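Local coordinates for protein integral membrane indolylacetylinositol arabinosyltransferase EmbC (Mycolicibacterium smegmatis, PDB 7BVE) that probably polymerises arabinose into cell-wall arabinan as a membrane-embedded arabinosyltransferase, and binds the antituberculosis drug ethambutol, at residues A[863-868]-A[907-912]; A[876-881]-A[895-900]; A[43-48]-A[1053-1058]; A[202-207]-A[981-986]; A[326-331]-A[719-724]. All coordinates share one frame; numbering follows the deposited sequence.

Contact 1 (A[863-868]-A[907-912]); sequences LVVSAA and RNLRAP
Leu-909 nestles against Val-865 and Ala-867 on one face of an antiparallel strand pair. With its CG anti to the carbonyl carbon (chi1 -59°), CD1 touches both, Ala-867 CB at 3.7 Å and Val-865 CG2 at 3.8 Å. The other face is partly polar. Ser-866 OG donates to Asn-908 OD1 over 3.2 Å, nearly straight down the amide C=O, while Val-864 CG1 leans on the same oxygen at 3.6 Å. Arg-944 NH1 adds a weak second bond to OD1.

Beneath the side chains, 863-867 and 907-912 are paired over five residues. Leu-863 with Ala-911, Val-865 with Leu-909 and Ala-867 with Arg-907 are the hydrogen-bonded pairs. Leu-909 N bonds to Val-865 O at 2.7 Å, and Leu-863 N reaches Ala-911 O at 3.0 Å. At the non-hydrogen-bonded pairs the CA atoms come closer, and Val-864 CA sits 3.3 Å from Leu-909 O in a CA-H...O contact. The strand directions differ by 147°, a clear twist. Arg-907 extends beyond the pair, where its NH1 bonds to Gly-869 O.

The setting is the beta-rich C-terminal domain, whose family belongs to the galactose-binding-like clan. Phe-897 of strand 895-899 packs on Val-865, Leu-909 and Ala-911, and Ile-923 and Leu-925 of strand 922-928 touch Leu-863 and Val-865, respectively. Pro-1026 of strand 1020-1029 lies against Asn-908, and Tyr-1028 of the same strand against Val-864 and Arg-910.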
# COMPACT_ATOMS: atom_id res chain seq x y z
N LEU A 863 21.51 -31.84 -22.61
CA LEU A 863 22.90 -31.46 -22.77
C LEU A 863 23.12 -30.18 -21.97
O LEU A 863 22.44 -29.18 -22.20
CB LEU A 863 23.23 -31.22 -24.24
CG LEU A 863 24.63 -30.82 -24.67
CD1 LEU A 863 25.61 -31.93 -24.41
CD2 LEU A 863 24.59 -30.46 -26.12
N VAL A 864 24.05 -30.22 -21.01
CA VAL A 864 24.17 -29.15 -20.03
C VAL A 864 25.59 -28.59 -20.07
O VAL A 864 26.56 -29.34 -20.04
CB VAL A 864 23.82 -29.63 -18.61
CG1 VAL A 864 23.88 -28.49 -17.64
CG2 VAL A 864 22.46 -30.26 -18.55
N VAL A 865 25.70 -27.26 -20.14
CA VAL A 865 26.92 -26.55 -19.80
C VAL A 865 26.62 -25.65 -18.61
O VAL A 865 25.47 -25.26 -18.40
CB VAL A 865 27.49 -25.72 -20.98
CG1 VAL A 865 27.74 -26.61 -22.17
CG2 VAL A 865 26.59 -24.57 -21.34
N SER A 866 27.64 -25.36 -17.81
CA SER A 866 27.50 -24.45 -16.68
C SER A 866 28.10 -23.10 -17.05
O SER A 866 29.10 -23.03 -17.76
CB SER A 866 28.21 -25.01 -15.45
OG SER A 866 27.66 -26.24 -15.07
N ALA A 867 27.48 -22.03 -16.57
CA ALA A 867 27.91 -20.71 -16.99
C ALA A 867 27.62 -19.69 -15.91
O ALA A 867 26.64 -19.80 -15.18
CB ALA A 867 27.21 -20.30 -18.29
N ALA A 868 28.49 -18.68 -15.82
CA ALA A 868 28.33 -17.57 -14.91
C ALA A 868 28.27 -16.26 -15.69
O ALA A 868 28.46 -16.22 -16.90
CB ALA A 868 29.47 -17.52 -13.89
N ARG A 907 25.18 -21.14 -13.02
CA ARG A 907 23.90 -21.75 -13.30
C ARG A 907 24.09 -22.81 -14.39
O ARG A 907 25.19 -22.97 -14.92
CB ARG A 907 22.88 -20.70 -13.76
CG ARG A 907 23.47 -19.64 -14.67
CD ARG A 907 22.58 -18.40 -14.72
NE ARG A 907 23.13 -17.36 -15.57
CZ ARG A 907 22.42 -16.36 -16.10
NH1 ARG A 907 23.01 -15.46 -16.86
NH2 ARG A 907 21.12 -16.28 -15.85
N ASN A 908 23.03 -23.53 -14.71
CA ASN A 908 23.08 -24.57 -15.72
C ASN A 908 22.32 -24.11 -16.95
O ASN A 908 21.15 -23.72 -16.85
CB ASN A 908 22.49 -25.88 -15.21
CG ASN A 908 23.41 -26.59 -14.24
OD1 ASN A 908 24.58 -26.79 -14.51
ND2 ASN A 908 22.87 -26.97 -13.10
N LEU A 909 22.99 -24.14 -18.10
CA LEU A 909 22.36 -23.88 -19.39
C LEU A 909 22.02 -25.22 -20.01
O LEU A 909 22.86 -26.12 -20.02
CB LEU A 909 23.29 -23.10 -20.31
CG LEU A 909 23.83 -21.73 -19.89
CD1 LEU A 909 24.79 -21.25 -20.95
CD2 LEU A 909 22.73 -20.75 -19.70
N ARG A 910 20.81 -25.35 -20.54
CA ARG A 910 20.29 -26.65 -20.92
C ARG A 910 19.60 -26.59 -22.28
O ARG A 910 19.05 -25.56 -22.68
CB ARG A 910 19.34 -27.15 -19.86
CG ARG A 910 18.15 -26.26 -19.67
CD ARG A 910 17.26 -26.76 -18.61
NE ARG A 910 17.85 -26.58 -17.28
CZ ARG A 910 17.70 -25.47 -16.58
NH1 ARG A 910 17.00 -24.46 -17.08
NH2 ARG A 910 18.24 -25.37 -15.39
N ALA A 911 19.64 -27.71 -22.99
CA ALA A 911 19.05 -27.83 -24.29
C ALA A 911 18.78 -29.31 -24.47
O ALA A 911 19.67 -30.12 -24.19
CB ALA A 911 19.95 -27.32 -25.41
N PRO A 912 17.58 -29.70 -24.92
CA PRO A 912 17.30 -31.12 -25.12
C PRO A 912 18.05 -31.67 -26.32
O PRO A 912 18.43 -30.94 -27.23
CB PRO A 912 15.79 -31.15 -25.37
CG PRO A 912 15.29 -29.89 -24.80
CD PRO A 912 16.36 -28.89 -25.03

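Contact 2 (A[876-881]-A[895-900]); sequences VEVQWA and ITFGDV
Trp-880 turns the benzene edge of its indole to Ile-895, the two side chains crossing at about a right angle. Ring atom CZ3 is 3.6 Å from Ile-895 CG2, and Ile-895 N lies near the ring plane at that same edge, 3.4 Å from CZ3. Chi1 of 67° sets the indole between the backbone N and carbonyl carbon of Trp-880, swinging it back to the opposing chain. Ile-895 CG1 lies against both Trp-880 CZ3 and, across the pair, Val-878 CB (3.9 Å from the latter). These residues belong to two consecutive antiparallel strands of the C-terminal domain's curled sheet, 877-878 and 895-899, linked by a loop that carries helix 883-887. The strands are only loosely zipped: Val-878 N makes a good bond to Ile-895 O (3.0 Å, 166°), but the return bond from Ile-895 N is weak. Further along, the Phe-897 ring receives two valines differently. Val-876 CG1 comes to its edge, 4.0 Å from CD2, whereas Val-878 CG2 approaches obliquely, 3.6 Å from CZ. Glu-877 crosses Thr-896 obliquely with its aliphatic part, and its carboxylate OE1 is hydrogen-bonded to Ser-894 OG. Ile-923 of strand 922-928 packs on both Val-878 and Trp-880.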
# COMPACT_ATOMS: atom_id res chain seq x y z
N VAL A 876 25.56 -17.79 -26.27
CA VAL A 876 26.20 -19.10 -26.28
C VAL A 876 25.37 -20.04 -27.14
O VAL A 876 24.15 -20.11 -26.98
CB VAL A 876 26.35 -19.64 -24.85
CG1 VAL A 876 27.14 -20.94 -24.86
CG2 VAL A 876 26.99 -18.62 -23.95
N GLU A 877 26.02 -20.74 -28.06
CA GLU A 877 25.32 -21.63 -28.98
C GLU A 877 26.07 -22.95 -29.09
O GLU A 877 27.21 -23.08 -28.64
CB GLU A 877 25.16 -21.01 -30.37
CG GLU A 877 24.29 -19.77 -30.40
CD GLU A 877 24.14 -19.21 -31.79
OE1 GLU A 877 24.77 -19.76 -32.72
OE2 GLU A 877 23.42 -18.21 -31.95
N VAL A 878 25.41 -23.93 -29.70
CA VAL A 878 26.00 -25.23 -29.99
C VAL A 878 26.11 -25.33 -31.51
O VAL A 878 25.26 -24.80 -32.22
CB VAL A 878 25.15 -26.38 -29.41
CG1 VAL A 878 25.77 -27.75 -29.65
CG2 VAL A 878 24.94 -26.18 -27.95
N GLN A 879 27.17 -25.96 -32.00
CA GLN A 879 27.39 -26.08 -33.43
C GLN A 879 27.63 -27.56 -33.74
O GLN A 879 28.75 -28.04 -33.58
CB GLN A 879 28.56 -25.20 -33.85
CG GLN A 879 28.70 -24.91 -35.32
CD GLN A 879 29.83 -23.94 -35.56
OE1 GLN A 879 30.59 -23.63 -34.65
NE2 GLN A 879 29.92 -23.42 -36.78
N TRP A 880 26.60 -28.27 -34.17
CA TRP A 880 26.75 -29.70 -34.39
C TRP A 880 27.13 -30.00 -35.84
O TRP A 880 26.85 -29.23 -36.75
CB TRP A 880 25.48 -30.47 -34.05
CG TRP A 880 24.31 -30.21 -34.95
CD1 TRP A 880 24.01 -30.85 -36.12
CD2 TRP A 880 23.26 -29.28 -34.72
NE1 TRP A 880 22.85 -30.35 -36.65
CE2 TRP A 880 22.37 -29.38 -35.81
CE3 TRP A 880 22.99 -28.36 -33.72
CZ2 TRP A 880 21.22 -28.59 -35.90
CZ3 TRP A 880 21.87 -27.58 -33.81
CH2 TRP A 880 20.99 -27.69 -34.90
N ALA A 881 27.72 -31.17 -36.04
CA ALA A 881 28.10 -31.61 -37.37
C ALA A 881 28.21 -33.12 -37.39
O ALA A 881 28.15 -33.78 -36.35
CB ALA A 881 29.43 -30.98 -37.81
N ILE A 895 21.80 -24.52 -32.32
CA ILE A 895 20.74 -24.33 -31.33
C ILE A 895 21.27 -23.45 -30.21
O ILE A 895 22.48 -23.28 -30.04
CB ILE A 895 20.21 -25.65 -30.73
CG1 ILE A 895 21.37 -26.52 -30.21
CG2 ILE A 895 19.28 -26.36 -31.70
CD1 ILE A 895 20.94 -27.70 -29.38
N THR A 896 20.34 -22.91 -29.43
CA THR A 896 20.66 -21.96 -28.39
C THR A 896 20.22 -22.51 -27.04
O THR A 896 19.16 -23.12 -26.92
CB THR A 896 19.97 -20.62 -28.67
OG1 THR A 896 20.27 -20.21 -30.00
CG2 THR A 896 20.47 -19.54 -27.73
N PHE A 897 21.06 -22.32 -26.02
CA PHE A 897 20.69 -22.71 -24.67
C PHE A 897 19.64 -21.77 -24.10
O PHE A 897 19.57 -20.59 -24.45
CB PHE A 897 21.90 -22.72 -23.75
CG PHE A 897 22.84 -23.82 -24.01
CD1 PHE A 897 22.50 -25.12 -23.68
CD2 PHE A 897 24.09 -23.58 -24.52
CE1 PHE A 897 23.36 -26.15 -23.90
CE2 PHE A 897 24.97 -24.61 -24.73
CZ PHE A 897 24.60 -25.90 -24.42
N GLY A 898 18.83 -22.31 -23.20
CA GLY A 898 17.94 -21.49 -22.41
C GLY A 898 18.39 -21.48 -20.97
O GLY A 898 19.16 -22.36 -20.57
N ASP A 899 17.92 -20.53 -20.18
CA ASP A 899 18.45 -20.35 -18.83
C ASP A 899 17.36 -20.03 -17.83
O ASP A 899 16.34 -19.43 -18.17
CB ASP A 899 19.52 -19.25 -18.78
CG ASP A 899 19.04 -17.92 -19.32
OD1 ASP A 899 17.96 -17.85 -19.93
OD2 ASP A 899 19.77 -16.92 -19.13
N VAL A 900 17.60 -20.62 -16.67
CA VAL A 900 16.82 -20.51 -15.41
C VAL A 900 17.90 -20.15 -14.40
O VAL A 900 18.89 -20.87 -14.37
CB VAL A 900 16.17 -21.86 -15.04
CG1 VAL A 900 15.62 -21.88 -13.64
CG2 VAL A 900 15.13 -22.30 -16.03

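Contact 3 (A[43-48]-A[1053-1058]); sequences AELNWP and ARLDLG
Glu-44 and Asp-1056 form a hydrogen-bonded pair where the C-terminal strand 1056-1062 adds itself to the edge of the antiparallel sheet of the concanavalin-like domain, next to strand 38-46. Of their backbone bonds, Asp-1056 N to Glu-44 O is 3.2 Å and nearly straight (170°); the reverse one, from Glu-44 N, is weak. Ala-43 and Leu-1057 make the adjoining non-hydrogen-bonded pair.

The apolar contacts are methyl against methyl. Ala-43 CB meets Leu-1057 CD2 at 3.8 Å. Leu-45, whose CG is anti to the backbone N (chi1 175°), sends CD1 across to Ala-1053 CB at 3.8 Å and more loosely to Leu-1055 CD2. In this way the leucines extend the contact beyond the paired residues.

The polar group gathers round Asn-46, whose OD1 is bonded to Ser-201 OG, which helps fix the amide's rotation. The carboxylates of Glu-44 and Asp-1056 approach each other, OE2 to OD2 4.7 Å, and their mutual repulsion is probably eased by the amide NH2 they share. Asn-46 ND2 reaches Asp-1056 OD2 at 3.0 Å, nearly along its C-O axis, and Glu-44 OE2 at 3.2 Å, from above the carboxylate plane.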
# COMPACT_ATOMS: atom_id res chain seq x y z
N ALA A 43 14.76 -32.91 31.54
CA ALA A 43 15.82 -33.42 30.67
C ALA A 43 17.02 -32.49 30.74
O ALA A 43 16.89 -31.30 30.42
CB ALA A 43 15.32 -33.53 29.23
N GLU A 44 18.17 -33.01 31.13
CA GLU A 44 19.39 -32.22 31.16
C GLU A 44 20.49 -32.90 30.36
O GLU A 44 20.45 -34.10 30.08
CB GLU A 44 19.89 -31.97 32.58
CG GLU A 44 20.43 -33.19 33.27
CD GLU A 44 21.00 -32.86 34.62
OE1 GLU A 44 20.97 -31.68 35.01
OE2 GLU A 44 21.49 -33.79 35.30
N LEU A 45 21.50 -32.10 30.00
CA LEU A 45 22.62 -32.52 29.17
C LEU A 45 23.90 -32.43 29.98
O LEU A 45 24.40 -31.33 30.25
CB LEU A 45 22.70 -31.64 27.93
CG LEU A 45 23.89 -31.85 26.99
CD1 LEU A 45 23.89 -33.25 26.44
CD2 LEU A 45 23.85 -30.83 25.87
N ASN A 46 24.45 -33.58 30.36
CA ASN A 46 25.75 -33.66 31.01
C ASN A 46 26.75 -34.12 29.96
O ASN A 46 26.62 -35.23 29.43
CB ASN A 46 25.70 -34.64 32.18
CG ASN A 46 24.82 -34.16 33.31
OD1 ASN A 46 24.86 -32.99 33.69
ND2 ASN A 46 24.01 -35.06 33.85
N TRP A 47 27.76 -33.28 29.66
CA TRP A 47 28.45 -33.43 28.38
C TRP A 47 29.43 -34.59 28.28
O TRP A 47 29.35 -35.33 27.28
CB TRP A 47 29.12 -32.11 27.97
CG TRP A 47 29.99 -32.33 26.76
CD1 TRP A 47 29.60 -32.78 25.54
CD2 TRP A 47 31.41 -32.14 26.68
NE1 TRP A 47 30.68 -32.88 24.70
CE2 TRP A 47 31.80 -32.49 25.38
CE3 TRP A 47 32.38 -31.70 27.58
CZ2 TRP A 47 33.12 -32.40 24.95
CZ3 TRP A 47 33.68 -31.62 27.16
CH2 TRP A 47 34.04 -31.97 25.85
N PRO A 48 30.43 -34.78 29.20
CA PRO A 48 31.38 -35.86 28.91
C PRO A 48 30.74 -37.22 29.12
O PRO A 48 30.58 -37.71 30.24
CB PRO A 48 32.52 -35.61 29.91
CG PRO A 48 32.34 -34.22 30.32
CD PRO A 48 30.88 -34.02 30.38
N ALA A 1053 23.61 -36.56 21.18
CA ALA A 1053 23.76 -36.61 22.63
C ALA A 1053 22.73 -37.56 23.21
O ALA A 1053 21.79 -37.99 22.55
CB ALA A 1053 23.63 -35.21 23.22
N ARG A 1054 22.90 -37.90 24.49
CA ARG A 1054 21.87 -38.66 25.20
C ARG A 1054 21.49 -37.83 26.42
O ARG A 1054 22.33 -37.17 27.03
CB ARG A 1054 22.35 -40.06 25.56
CG ARG A 1054 23.45 -40.13 26.59
CD ARG A 1054 23.93 -41.55 26.73
NE ARG A 1054 24.64 -41.99 25.53
CZ ARG A 1054 25.01 -43.24 25.31
NH1 ARG A 1054 24.74 -44.18 26.20
NH2 ARG A 1054 25.65 -43.55 24.19
N LEU A 1055 20.20 -37.83 26.74
CA LEU A 1055 19.71 -36.95 27.79
C LEU A 1055 19.32 -37.76 29.02
O LEU A 1055 18.84 -38.89 28.92
CB LEU A 1055 18.50 -36.16 27.29
CG LEU A 1055 18.73 -35.33 26.03
CD1 LEU A 1055 17.47 -34.58 25.68
CD2 LEU A 1055 19.90 -34.39 26.19
N ASP A 1056 19.54 -37.16 30.18
CA ASP A 1056 19.22 -37.80 31.45
C ASP A 1056 17.84 -37.35 31.89
O ASP A 1056 17.64 -36.20 32.28
CB ASP A 1056 20.27 -37.44 32.51
CG ASP A 1056 21.63 -38.01 32.18
OD1 ASP A 1056 21.69 -39.07 31.53
OD2 ASP A 1056 22.64 -37.39 32.56
N LEU A 1057 16.87 -38.27 31.82
CA LEU A 1057 15.47 -37.95 32.00
C LEU A 1057 15.03 -38.14 33.45
O LEU A 1057 15.59 -38.94 34.20
CB LEU A 1057 14.60 -38.81 31.08
CG LEU A 1057 14.81 -38.55 29.60
CD1 LEU A 1057 14.05 -39.56 28.78
CD2 LEU A 1057 14.36 -37.16 29.26
N GLY A 1058 14.01 -37.38 33.83
CA GLY A 1058 13.42 -37.47 35.15
C GLY A 1058 11.93 -37.20 35.12
O GLY A 1058 11.34 -37.10 34.05

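Contact 4 (A[202-207]-A[981-986]); sequences ATIDTR and YGVVEV
Ile-204 and Thr-206 press their CG2 methyls on the carbonyl oxygen of Tyr-981, where the concanavalin-like domain meets a loop of the C-terminal domain. The 202-207 chain runs out of strand 201-203 of the domain's antiparallel sheet and folds through an inverse gamma turn centred on Asp-205, closed by Thr-206 N to Ile-204 O at 2.8 Å. That turn brings the two flanking side chains, Ile-204 and Thr-206, to the same carbonyl.

In this tight part Thr-206 CG2 is 3.3 Å from Tyr-981 O and Ile-204 CG2 is 3.6 Å from it, both residues being buried. Gly-982 follows with a positive phi of 89°; lacking a side chain, it lets Ile-204 CG2 come over its CA at 4.3 Å. Thr-206 uses its branches separately: chi1 of 73° turns OG1 to Thr-41 O on strand 38-46 and leaves the methyl for the loop.

The other side is looser and partly open to solvent. Ile-204 CD1 touches Val-983 CG2 at 4.0 Å, the side chains crossing at about a right angle. Of the Tyr-981 side chain, CB comes nearest, 4.2 Å from Thr-206 CG2, and the ring leads away. The contact is thus van der Waals throughout; the loop also has backbone hydrogen bonds between Gly-982 and Ile-61 and between Val-984 and Pro-59.

Behind the turn, Arg-207 grips Asp-205 side-on. NE (2.8 Å) and NH2 (2.9 Å) both bond to the single oxygen Asp-205 OD1, NE at its syn lone pair and NH2 from above the carboxylate plane.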
# COMPACT_ATOMS: atom_id res chain seq x y z
N ALA A 202 23.44 -28.55 31.60
CA ALA A 202 22.47 -27.61 31.09
C ALA A 202 21.09 -28.24 31.17
O ALA A 202 20.89 -29.32 30.62
CB ALA A 202 22.78 -27.22 29.64
N THR A 203 20.16 -27.58 31.86
CA THR A 203 18.80 -28.08 31.96
C THR A 203 18.00 -27.53 30.79
O THR A 203 17.84 -26.32 30.66
CB THR A 203 18.14 -27.68 33.27
OG1 THR A 203 17.94 -26.26 33.28
CG2 THR A 203 19.01 -28.05 34.44
N ILE A 204 17.49 -28.43 29.95
CA ILE A 204 16.79 -28.02 28.75
C ILE A 204 15.38 -27.57 29.12
O ILE A 204 14.74 -28.13 30.03
CB ILE A 204 16.77 -29.20 27.75
CG1 ILE A 204 18.18 -29.72 27.55
CG2 ILE A 204 16.27 -28.76 26.41
CD1 ILE A 204 18.23 -31.02 26.86
N ASP A 205 14.89 -26.54 28.44
CA ASP A 205 13.56 -26.00 28.69
C ASP A 205 12.50 -26.92 28.08
O ASP A 205 12.01 -26.71 26.97
CB ASP A 205 13.45 -24.59 28.14
CG ASP A 205 12.12 -23.95 28.43
OD1 ASP A 205 11.87 -23.59 29.59
OD2 ASP A 205 11.32 -23.82 27.49
N THR A 206 12.17 -27.97 28.82
CA THR A 206 11.05 -28.84 28.45
C THR A 206 9.82 -28.50 29.27
O THR A 206 9.30 -29.31 30.03
CB THR A 206 11.43 -30.30 28.65
OG1 THR A 206 11.47 -30.58 30.05
CG2 THR A 206 12.79 -30.57 28.08
N ARG A 207 9.32 -27.27 29.12
CA ARG A 207 8.18 -26.87 29.92
C ARG A 207 6.86 -27.23 29.28
O ARG A 207 5.82 -27.15 29.94
CB ARG A 207 8.21 -25.36 30.18
CG ARG A 207 7.87 -24.52 29.00
CD ARG A 207 7.92 -23.05 29.32
NE ARG A 207 9.28 -22.55 29.47
CZ ARG A 207 9.58 -21.32 29.86
NH1 ARG A 207 8.62 -20.46 30.15
NH2 ARG A 207 10.84 -20.95 29.97
N TYR A 981 12.35 -33.61 23.16
CA TYR A 981 12.47 -32.99 24.48
C TYR A 981 13.20 -31.66 24.39
O TYR A 981 14.10 -31.38 25.16
CB TYR A 981 13.17 -33.89 25.48
CG TYR A 981 12.44 -35.16 25.80
CD1 TYR A 981 11.22 -35.13 26.43
CD2 TYR A 981 13.02 -36.39 25.56
CE1 TYR A 981 10.55 -36.29 26.74
CE2 TYR A 981 12.37 -37.56 25.87
CZ TYR A 981 11.13 -37.50 26.46
OH TYR A 981 10.47 -38.66 26.78
N GLY A 982 12.83 -30.84 23.42
CA GLY A 982 13.55 -29.61 23.18
C GLY A 982 14.71 -29.73 22.23
O GLY A 982 15.19 -28.71 21.75
N VAL A 983 15.16 -30.95 21.94
CA VAL A 983 16.28 -31.21 21.04
C VAL A 983 15.72 -31.68 19.71
O VAL A 983 14.84 -32.54 19.68
CB VAL A 983 17.22 -32.26 21.66
CG1 VAL A 983 18.34 -32.60 20.73
CG2 VAL A 983 17.76 -31.77 22.97
N VAL A 984 16.21 -31.12 18.61
CA VAL A 984 15.70 -31.45 17.29
C VAL A 984 16.59 -32.48 16.62
O VAL A 984 17.70 -32.77 17.07
CB VAL A 984 15.55 -30.20 16.39
CG1 VAL A 984 14.75 -29.14 17.08
CG2 VAL A 984 16.88 -29.68 15.97
N GLU A 985 16.09 -33.07 15.54
CA GLU A 985 16.83 -34.04 14.74
C GLU A 985 17.48 -33.31 13.58
O GLU A 985 16.85 -32.45 12.95
CB GLU A 985 15.90 -35.13 14.23
CG GLU A 985 16.61 -36.28 13.57
CD GLU A 985 15.64 -37.30 13.02
OE1 GLU A 985 14.43 -37.04 13.04
OE2 GLU A 985 16.10 -38.37 12.58
N VAL A 986 18.73 -33.63 13.30
CA VAL A 986 19.53 -32.90 12.32
C VAL A 986 19.13 -33.34 10.92
O VAL A 986 19.24 -34.53 10.60
CB VAL A 986 21.02 -33.11 12.57
CG1 VAL A 986 21.84 -32.30 11.61
CG2 VAL A 986 21.37 -32.77 13.99

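Contact 5 (A[326-331]-A[719-724]); sequences ASVWMR and RSNLNA
Val-328 lays its CG1 methyl against the side-chain amide of Asn-721, 3.3 Å from OD1 and 3.7 Å from CG, the two side chains sliding past each other in opposite directions. Its other methyl, CG2, meets Ala-724 CB at 3.9 Å, so the valine touches residues three apart in the facing segment. Ser-327 CB adds a looser touch on Asn-721 OD1.

Arg-331 and Asn-721 approach from opposite directions, guanidinium and amide planes 41° apart. Arg-331 NH2 and Asn-721 ND2 are 3.8 Å apart, two donors that do not bond to each other. Each instead serves a main-chain carbonyl at the end of helix 258-272: Arg-331 NH2 that of His-271, Asn-721 ND2 that of Phe-272. A bend at chi3 (-64°) brings Arg-331 back over its own turn, where NE bonds to Ser-327 OG (3.1 Å, 148°), which gives the guanidinium a further bond.

Phe-272 also packs on Val-328. The short helix 327-330 belongs to the GT-C-type membrane part, helix 717-723 to the C-terminal domain, and together they clasp the end of helix 258-272 at the interface between these domains, about 13 Å from bound ethambutol as measured from the Arg-331 side chain.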
# COMPACT_ATOMS: atom_id res chain seq x y z
N ALA A 326 -1.75 -38.19 1.25
CA ALA A 326 -1.92 -37.79 -0.13
C ALA A 326 -2.84 -36.58 -0.14
O ALA A 326 -3.62 -36.38 0.79
CB ALA A 326 -2.50 -38.91 -0.98
N SER A 327 -2.74 -35.77 -1.19
CA SER A 327 -3.47 -34.50 -1.19
C SER A 327 -4.96 -34.71 -1.44
O SER A 327 -5.77 -33.85 -1.09
CB SER A 327 -2.86 -33.57 -2.22
OG SER A 327 -3.53 -32.33 -2.26
N VAL A 328 -5.34 -35.83 -2.04
CA VAL A 328 -6.76 -36.11 -2.24
C VAL A 328 -7.35 -36.80 -1.02
O VAL A 328 -8.57 -36.84 -0.84
CB VAL A 328 -6.98 -36.94 -3.52
CG1 VAL A 328 -6.85 -36.07 -4.72
CG2 VAL A 328 -5.99 -38.07 -3.60
N TRP A 329 -6.50 -37.37 -0.17
CA TRP A 329 -7.01 -37.94 1.07
C TRP A 329 -7.06 -36.91 2.18
O TRP A 329 -7.99 -36.91 2.99
CB TRP A 329 -6.17 -39.14 1.50
CG TRP A 329 -6.64 -39.72 2.78
CD1 TRP A 329 -6.03 -39.62 3.99
CD2 TRP A 329 -7.83 -40.48 3.00
NE1 TRP A 329 -6.76 -40.28 4.95
CE2 TRP A 329 -7.87 -40.81 4.36
CE3 TRP A 329 -8.87 -40.91 2.17
CZ2 TRP A 329 -8.90 -41.56 4.91
CZ3 TRP A 329 -9.88 -41.64 2.72
CH2 TRP A 329 -9.90 -41.96 4.07
N MET A 330 -6.07 -36.03 2.25
CA MET A 330 -6.02 -35.09 3.36
C MET A 330 -7.05 -33.99 3.25
O MET A 330 -7.47 -33.45 4.28
CB MET A 330 -4.62 -34.49 3.48
CG MET A 330 -3.56 -35.47 3.94
SD MET A 330 -4.00 -36.31 5.47
CE MET A 330 -4.01 -34.97 6.63
N ARG A 331 -7.49 -33.65 2.05
CA ARG A 331 -8.46 -32.58 1.85
C ARG A 331 -9.88 -33.10 1.67
O ARG A 331 -10.75 -32.33 1.27
CB ARG A 331 -8.07 -31.74 0.64
CG ARG A 331 -6.75 -31.05 0.76
CD ARG A 331 -6.46 -30.29 -0.50
NE ARG A 331 -6.31 -31.18 -1.64
CZ ARG A 331 -7.11 -31.19 -2.69
NH1 ARG A 331 -8.11 -30.34 -2.75
NH2 ARG A 331 -6.91 -32.04 -3.68
N ARG A 719 -2.98 -33.45 -12.62
CA ARG A 719 -2.48 -34.73 -13.12
C ARG A 719 -1.98 -35.60 -11.99
O ARG A 719 -2.13 -36.82 -12.03
CB ARG A 719 -1.37 -34.50 -14.13
CG ARG A 719 -0.98 -35.75 -14.91
CD ARG A 719 0.26 -35.52 -15.72
NE ARG A 719 1.42 -35.43 -14.85
CZ ARG A 719 2.15 -36.47 -14.48
NH1 ARG A 719 1.85 -37.67 -14.95
NH2 ARG A 719 3.18 -36.31 -13.67
N SER A 720 -1.40 -34.99 -10.96
CA SER A 720 -0.97 -35.76 -9.80
C SER A 720 -2.16 -36.25 -8.99
O SER A 720 -2.17 -37.40 -8.53
CB SER A 720 -0.06 -34.92 -8.92
OG SER A 720 -0.80 -33.90 -8.30
N ASN A 721 -3.18 -35.40 -8.82
CA ASN A 721 -4.37 -35.83 -8.11
C ASN A 721 -5.15 -36.90 -8.86
O ASN A 721 -5.81 -37.73 -8.23
CB ASN A 721 -5.27 -34.64 -7.82
CG ASN A 721 -4.74 -33.78 -6.71
OD1 ASN A 721 -4.22 -34.28 -5.73
ND2 ASN A 721 -4.88 -32.48 -6.86
N LEU A 722 -5.08 -36.92 -10.18
CA LEU A 722 -5.72 -38.00 -10.93
C LEU A 722 -4.84 -39.24 -11.05
O LEU A 722 -5.37 -40.33 -11.24
CB LEU A 722 -6.12 -37.51 -12.32
CG LEU A 722 -7.29 -36.53 -12.37
CD1 LEU A 722 -7.43 -35.96 -13.75
CD2 LEU A 722 -8.56 -37.22 -11.98
N ASN A 723 -3.51 -39.09 -10.96
CA ASN A 723 -2.64 -40.26 -10.84
C ASN A 723 -2.81 -40.96 -9.51
O ASN A 723 -2.66 -42.18 -9.45
CB ASN A 723 -1.17 -39.88 -11.00
CG ASN A 723 -0.76 -39.70 -12.43
OD1 ASN A 723 -1.24 -40.40 -13.31
ND2 ASN A 723 0.19 -38.81 -12.65
N ALA A 724 -3.13 -40.20 -8.45
CA ALA A 724 -3.25 -40.76 -7.11
C ALA A 724 -4.37 -41.78 -6.96
O ALA A 724 -4.41 -42.49 -5.96
CB ALA A 724 -3.46 -39.63 -6.10

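How the contacts relate
From the N terminus, contact 3 opens first at 43-48 and contact 4 next at 202-207, both in the concanavalin-like domain and touching through neighbouring strands 38-46 and 201-203. Contact 5 opens at 326-331 and closes at 719-724, joining the membrane part to the C-terminal domain. Contact 1 then opens at 863-868, encloses all of contact 2, and closes at 907-912; the two share one sheet through strands 895-899 and 907-912. Contact 4 closes at 981-986 and contact 3, the outermost loop, at 1053-1058, returning the chain end to the first domain. Everything nests or runs in series; none cross. Contacts 1 and 3 are about 50 Å apart between centres.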